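Local coordinates for protein arylalkylamine N-Acetyltransferase 2 (Aedes aegypti, PDB 4FD5) that probably transfers the acyl group of acetyl-CoA or longer acyl-CoA thioesters to the amine of arylalkylamines such as dopamine and serotonin, at residues Val180-Tyr193 with Phe205-Lys219. Numbering follows the deposited sequence.
Sequences VSSLGFITKCEINY and FVVDPPHEKLKIMCK
Ile186 and Cys218 pair backbone to backbone. Ile186 N donates a hydrogen bond to Cys218 O at 2.8 Å, and Cys218 N returns a bond to Ile186 O. Further along, Ile216 O accepts two hydrogen bonds, from Lys188 N at 2.7 Å and from Cys189 N at 3.2 Å. Both residues therefore face Ile216, which makes a classic beta bulge where the strand turns its corner at Lys188. Beyond it Ile216 N donates to Cys189 O, Ile191 and Leu214 exchange a pair of bonds, and Tyr193 N donates to Glu212 O. This is the antiparallel pair formed by the last two strands of the GNAT fold. Residues 186-192 form an outermost strand of the sheet, and strand 213-220 lies between it and strand 166-171. Helix 174-182 leads into strand 186-192 through a Schellman motif, with Gly184 at C-prime. There Val180 O accepts from Phe185 N and Leu183 N, which arrive from opposite faces of its plane. With CG anti to the backbone N (chi1 -175°) and the chain extended, Lys219 NZ reaches Leu183 O at 2.8 Å, with a C=O...N angle of 165°. The same ammonium forms a salt bridge with Glu156. On the way, Lys219 CB sits over the centre of the Phe185 ring, 3.7 Å from the centroid, in a CH-pi contact. Thr187 OG1 and Lys215 NZ share a water, which accepts from the lysine. The salt bridge from Glu190 OE2 to Lys213 NZ is long, 3.7 Å. The Tyr193 ring lies between Lys213 CA and Val207 CG1, one over each face. Its hydroxyl is hydrogen-bonded to Thr172 O. A second water accepts from Phe205 N at 2.7 Å and lies within hydrogen-bonding distance of Tyr193 O, linking the two residues within the long connection between the strands.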
loop_
_atom_site.group_PDB
_atom_site.type_symbol
_atom_site.label_atom_id
_atom_site.label_comp_id
_atom_site.label_asym_id
_atom_site.label_seq_id
_atom_site.Cartn_x
_atom_site.Cartn_y
_atom_site.Cartn_z
ATOM N N VAL A 180 -9.698 6.541 0.493
ATOM C CA VAL A 180 -10.228 5.715 -0.580
ATOM C C VAL A 180 -11.752 5.553 -0.482
ATOM O O VAL A 180 -12.424 5.513 -1.507
ATOM C CB VAL A 180 -9.493 4.358 -0.747
ATOM C CG1 VAL A 180 -8.016 4.601 -1.095
ATOM C CG2 VAL A 180 -9.611 3.518 0.488
ATOM N N SER A 181 -12.288 5.479 0.737
ATOM C CA SER A 181 -13.746 5.433 0.922
ATOM C C SER A 181 -14.396 6.653 0.291
ATOM O O SER A 181 -15.431 6.555 -0.386
ATOM C CB SER A 181 -14.098 5.408 2.415
ATOM O OG SER A 181 -13.801 4.161 2.999
ATOM N N SER A 182 -13.792 7.817 0.516
ATOM C CA SER A 182 -14.317 9.061 -0.032
ATOM C C SER A 182 -14.283 9.084 -1.552
ATOM O O SER A 182 -15.020 9.853 -2.190
ATOM C CB SER A 182 -13.551 10.263 0.520
ATOM O OG SER A 182 -12.323 10.467 -0.157
ATOM N N LEU A 183 -13.411 8.257 -2.129
ATOM C CA LEU A 183 -13.342 8.133 -3.590
ATOM C C LEU A 183 -14.081 6.917 -4.181
ATOM O O LEU A 183 -13.856 6.539 -5.335
ATOM C CB LEU A 183 -11.878 8.122 -4.030
ATOM C CG LEU A 183 -11.142 9.420 -3.745
ATOM C CD1 LEU A 183 -9.631 9.247 -3.927
ATOM C CD2 LEU A 183 -11.684 10.517 -4.648
ATOM N N GLY A 184 -14.965 6.310 -3.388
ATOM C CA GLY A 184 -15.829 5.258 -3.887
ATOM C C GLY A 184 -15.339 3.832 -3.706
ATOM O O GLY A 184 -15.961 2.902 -4.219
ATOM N N PHE A 185 -14.232 3.640 -2.995
ATOM C CA PHE A 185 -13.798 2.280 -2.693
ATOM C C PHE A 185 -14.729 1.653 -1.666
ATOM O O PHE A 185 -15.210 2.339 -0.755
ATOM C CB PHE A 185 -12.349 2.257 -2.194
ATOM C CG PHE A 185 -11.320 2.429 -3.282
ATOM C CD1 PHE A 185 -11.238 3.612 -3.999
ATOM C CD2 PHE A 185 -10.430 1.407 -3.579
ATOM C CE1 PHE A 185 -10.278 3.777 -5.008
ATOM C CE2 PHE A 185 -9.471 1.561 -4.584
ATOM C CZ PHE A 185 -9.388 2.751 -5.288
ATOM N N ILE A 186 -14.969 0.354 -1.838
ATOM C CA ILE A 186 -15.882 -0.429 -1.012
ATOM C C ILE A 186 -15.087 -1.504 -0.289
ATOM O O ILE A 186 -14.209 -2.139 -0.881
ATOM C CB ILE A 186 -16.923 -1.141 -1.911
ATOM C CG1 ILE A 186 -17.719 -0.114 -2.717
ATOM C CG2 ILE A 186 -17.835 -2.052 -1.091
ATOM C CD1 ILE A 186 -18.280 0.987 -1.877
ATOM N N THR A 187 -15.421 -1.739 0.977
ATOM C CA THR A 187 -14.749 -2.781 1.753
ATOM C C THR A 187 -15.267 -4.170 1.371
ATOM O O THR A 187 -16.477 -4.429 1.419
ATOM C CB THR A 187 -14.922 -2.535 3.275
ATOM O OG1 THR A 187 -14.340 -1.270 3.608
ATOM C CG2 THR A 187 -14.259 -3.624 4.093
ATOM N N LYS A 188 -14.346 -5.043 0.972
ATOM C CA LYS A 188 -14.671 -6.409 0.594
ATOM C C LYS A 188 -14.321 -7.373 1.716
ATOM O O LYS A 188 -14.961 -8.419 1.857
ATOM C CB LYS A 188 -13.941 -6.810 -0.690
ATOM C CG LYS A 188 -14.245 -5.902 -1.868
ATOM C CD LYS A 188 -15.751 -5.727 -2.037
ATOM C CE LYS A 188 -16.256 -6.389 -3.310
ATOM N NZ LYS A 188 -17.748 -6.334 -3.395
ATOM N N CYS A 189 -13.310 -7.028 2.511
ATOM C CA CYS A 189 -12.874 -7.930 3.588
ATOM C C CYS A 189 -12.344 -7.057 4.714
ATOM O O CYS A 189 -11.740 -6.039 4.441
ATOM C CB CYS A 189 -11.766 -8.873 3.063
ATOM S SG CYS A 189 -11.328 -10.233 4.156
ATOM N N GLU A 190 -12.568 -7.418 5.973
ATOM C CA GLU A 190 -12.005 -6.611 7.055
ATOM C C GLU A 190 -11.718 -7.441 8.292
ATOM O O GLU A 190 -12.361 -8.457 8.528
ATOM C CB GLU A 190 -12.904 -5.428 7.398
ATOM C CG GLU A 190 -14.236 -5.781 8.015
ATOM C CD GLU A 190 -15.099 -4.552 8.240
ATOM O OE1 GLU A 190 -14.693 -3.448 7.811
ATOM O OE2 GLU A 190 -16.184 -4.687 8.834
ATOM N N ILE A 191 -10.741 -6.992 9.077
ATOM C CA ILE A 191 -10.431 -7.660 10.343
ATOM C C ILE A 191 -9.948 -6.658 11.393
ATOM O O ILE A 191 -9.179 -5.737 11.090
ATOM C CB ILE A 191 -9.413 -8.807 10.150
ATOM C CG1 ILE A 191 -9.227 -9.594 11.460
ATOM C CG2 ILE A 191 -8.079 -8.274 9.639
ATOM C CD1 ILE A 191 -8.330 -10.810 11.299
ATOM N N ASN A 192 -10.437 -6.817 12.623
ATOM C CA ASN A 192 -10.027 -5.964 13.732
ATOM C C ASN A 192 -8.728 -6.484 14.305
ATOM O O ASN A 192 -8.613 -7.679 14.576
ATOM C CB ASN A 192 -11.074 -5.983 14.850
ATOM C CG ASN A 192 -12.375 -5.319 14.453
ATOM O OD1 ASN A 192 -12.382 -4.214 13.918
ATOM N ND2 ASN A 192 -13.488 -5.991 14.726
ATOM N N TYR A 193 -7.760 -5.594 14.483
ATOM C CA TYR A 193 -6.458 -5.974 15.023
ATOM C C TYR A 193 -6.602 -6.570 16.425
ATOM O O TYR A 193 -5.842 -7.444 16.817
ATOM C CB TYR A 193 -5.513 -4.776 15.033
ATOM C CG TYR A 193 -5.204 -4.262 13.646
ATOM C CD1 TYR A 193 -4.812 -5.138 12.648
ATOM C CD2 TYR A 193 -5.327 -2.922 13.339
ATOM C CE1 TYR A 193 -4.533 -4.680 11.374
ATOM C CE2 TYR A 193 -5.049 -2.457 12.075
ATOM C CZ TYR A 193 -4.655 -3.352 11.102
ATOM O OH TYR A 193 -4.380 -2.906 9.827
ATOM N N PHE A 205 -0.724 -7.889 16.458
ATOM C CA PHE A 205 -0.455 -6.481 16.175
ATOM C C PHE A 205 -1.181 -5.593 17.167
ATOM O O PHE A 205 -2.399 -5.446 17.102
ATOM C CB PHE A 205 -0.902 -6.104 14.752
ATOM C CG PHE A 205 -0.183 -6.851 13.677
ATOM C CD1 PHE A 205 1.142 -6.565 13.393
ATOM C CD2 PHE A 205 -0.828 -7.834 12.952
ATOM C CE1 PHE A 205 1.811 -7.257 12.401
ATOM C CE2 PHE A 205 -0.160 -8.535 11.954
ATOM C CZ PHE A 205 1.159 -8.248 11.686
ATOM N N VAL A 206 -0.428 -4.996 18.080
ATOM C CA VAL A 206 -0.982 -3.985 18.955
ATOM C C VAL A 206 -0.695 -2.661 18.274
ATOM O O VAL A 206 0.448 -2.212 18.242
ATOM C CB VAL A 206 -0.330 -4.011 20.356
ATOM C CG1 VAL A 206 -0.857 -2.855 21.220
ATOM C CG2 VAL A 206 -0.577 -5.348 21.033
ATOM N N VAL A 207 -1.735 -2.063 17.701
ATOM C CA VAL A 207 -1.571 -0.880 16.859
ATOM C C VAL A 207 -2.035 0.398 17.549
ATOM O O VAL A 207 -3.001 0.395 18.316
ATOM C CB VAL A 207 -2.342 -1.023 15.525
ATOM C CG1 VAL A 207 -1.992 -2.332 14.847
ATOM C CG2 VAL A 207 -3.838 -0.930 15.764
ATOM N N ASP A 208 -1.347 1.496 17.257
ATOM C CA ASP A 208 -1.681 2.773 17.865
ATOM C C ASP A 208 -2.991 3.306 17.317
ATOM O O ASP A 208 -3.329 3.072 16.158
ATOM C CB ASP A 208 -0.571 3.799 17.627
ATOM C CG ASP A 208 0.707 3.455 18.359
ATOM O OD1 ASP A 208 0.679 2.546 19.213
ATOM O OD2 ASP A 208 1.741 4.102 18.091
ATOM N N PRO A 209 -3.747 4.022 18.158
ATOM C CA PRO A 209 -4.921 4.733 17.647
ATOM C C PRO A 209 -4.459 5.739 16.594
ATOM O O PRO A 209 -3.336 6.236 16.701
ATOM C CB PRO A 209 -5.454 5.457 18.887
ATOM C CG PRO A 209 -4.948 4.653 20.045
ATOM C CD PRO A 209 -3.599 4.156 19.618
ATOM N N PRO A 210 -5.304 6.037 15.591
ATOM C CA PRO A 210 -6.701 5.621 15.426
ATOM C C PRO A 210 -6.897 4.353 14.598
ATOM O O PRO A 210 -8.008 4.097 14.137
ATOM C CB PRO A 210 -7.289 6.790 14.641
ATOM C CG PRO A 210 -6.162 7.183 13.736
ATOM C CD PRO A 210 -4.902 7.003 14.549
ATOM N N HIS A 211 -5.844 3.567 14.415
ATOM C CA HIS A 211 -5.932 2.411 13.534
ATOM C C HIS A 211 -6.653 1.293 14.246
ATOM O O HIS A 211 -6.414 1.049 15.427
ATOM C CB HIS A 211 -4.540 2.023 13.063
ATOM C CG HIS A 211 -3.785 3.182 12.507
ATOM N ND1 HIS A 211 -4.200 3.863 11.385
ATOM C CD2 HIS A 211 -2.671 3.814 12.944
ATOM C CE1 HIS A 211 -3.364 4.859 11.143
ATOM N NE2 HIS A 211 -2.424 4.845 12.071
ATOM N N GLU A 212 -7.580 0.655 13.542
ATOM C CA GLU A 212 -8.460 -0.320 14.162
ATOM C C GLU A 212 -8.570 -1.617 13.366
ATOM O O GLU A 212 -8.617 -2.711 13.936
ATOM C CB GLU A 212 -9.842 0.299 14.332
ATOM C CG GLU A 212 -10.629 -0.247 15.490
ATOM C CD GLU A 212 -11.769 0.677 15.873
ATOM O OE1 GLU A 212 -11.755 1.196 17.009
ATOM O OE2 GLU A 212 -12.670 0.882 15.033
ATOM N N LYS A 213 -8.609 -1.492 12.043
ATOM C CA LYS A 213 -8.888 -2.619 11.157
ATOM C C LYS A 213 -7.984 -2.639 9.944
ATOM O O LYS A 213 -7.505 -1.600 9.503
ATOM C CB LYS A 213 -10.325 -2.533 10.625
ATOM C CG LYS A 213 -11.416 -2.665 11.654
ATOM C CD LYS A 213 -12.774 -2.301 11.060
ATOM C CE LYS A 213 -13.893 -2.452 12.085
ATOM N NZ LYS A 213 -15.224 -2.272 11.458
ATOM N N LEU A 214 -7.767 -3.835 9.414
ATOM C CA LEU A 214 -7.232 -3.995 8.066
ATOM C C LEU A 214 -8.443 -4.160 7.156
ATOM O O LEU A 214 -9.291 -5.018 7.412
ATOM C CB LEU A 214 -6.368 -5.246 7.975
ATOM C CG LEU A 214 -6.098 -5.797 6.572
ATOM C CD1 LEU A 214 -5.342 -4.797 5.715
ATOM C CD2 LEU A 214 -5.309 -7.082 6.680
ATOM N N LYS A 215 -8.548 -3.338 6.111
ATOM C CA LYS A 215 -9.667 -3.466 5.179
ATOM C C LYS A 215 -9.123 -3.686 3.782
ATOM O O LYS A 215 -8.303 -2.900 3.318
ATOM C CB LYS A 215 -10.540 -2.211 5.182
ATOM C CG LYS A 215 -11.158 -1.864 6.528
ATOM C CD LYS A 215 -12.126 -0.683 6.403
ATOM C CE LYS A 215 -12.752 -0.351 7.754
ATOM N NZ LYS A 215 -13.800 0.695 7.618
ATOM N N ILE A 216 -9.553 -4.763 3.130
ATOM C CA ILE A 216 -9.308 -4.929 1.701
ATOM C C ILE A 216 -10.475 -4.296 0.947
ATOM O O ILE A 216 -11.648 -4.707 1.119
ATOM C CB ILE A 216 -9.125 -6.390 1.288
ATOM C CG1 ILE A 216 -7.903 -6.982 1.993
ATOM C CG2 ILE A 216 -8.992 -6.502 -0.230
ATOM C CD1 ILE A 216 -7.679 -8.447 1.668
ATOM N N MET A 217 -10.132 -3.296 0.136
ATOM C CA MET A 217 -11.110 -2.393 -0.449
ATOM C C MET A 217 -10.916 -2.342 -1.949
ATOM O O MET A 217 -9.797 -2.490 -2.441
ATOM C CB MET A 217 -10.953 -0.984 0.140
ATOM C CG MET A 217 -11.006 -0.961 1.667
ATOM S SD MET A 217 -10.785 0.668 2.406
ATOM C CE MET A 217 -12.427 1.362 2.147
ATOM N N CYS A 218 -12.000 -2.138 -2.683
ATOM C CA CYS A 218 -11.870 -2.083 -4.135
ATOM C C CYS A 218 -12.864 -1.143 -4.815
ATOM O O CYS A 218 -13.855 -0.719 -4.225
ATOM C CB CYS A 218 -11.966 -3.486 -4.731
ATOM S SG CYS A 218 -13.624 -4.170 -4.637
ATOM N N LYS A 219 -12.575 -0.810 -6.061
ATOM C CA LYS A 219 -13.434 0.086 -6.819
ATOM C C LYS A 219 -13.467 -0.370 -8.267
ATOM O O LYS A 219 -12.418 -0.610 -8.866
ATOM C CB LYS A 219 -12.907 1.522 -6.742
ATOM C CG LYS A 219 -13.807 2.542 -7.412
ATOM C CD LYS A 219 -13.224 3.938 -7.387
ATOM C CE LYS A 219 -14.235 4.905 -8.016
ATOM N NZ LYS A 219 -13.731 6.290 -8.120
HETATM O O HOH W 1 -15.699 -0.387 5.784
HETATM O O HOH W 2 -3.367 -8.454 15.958
#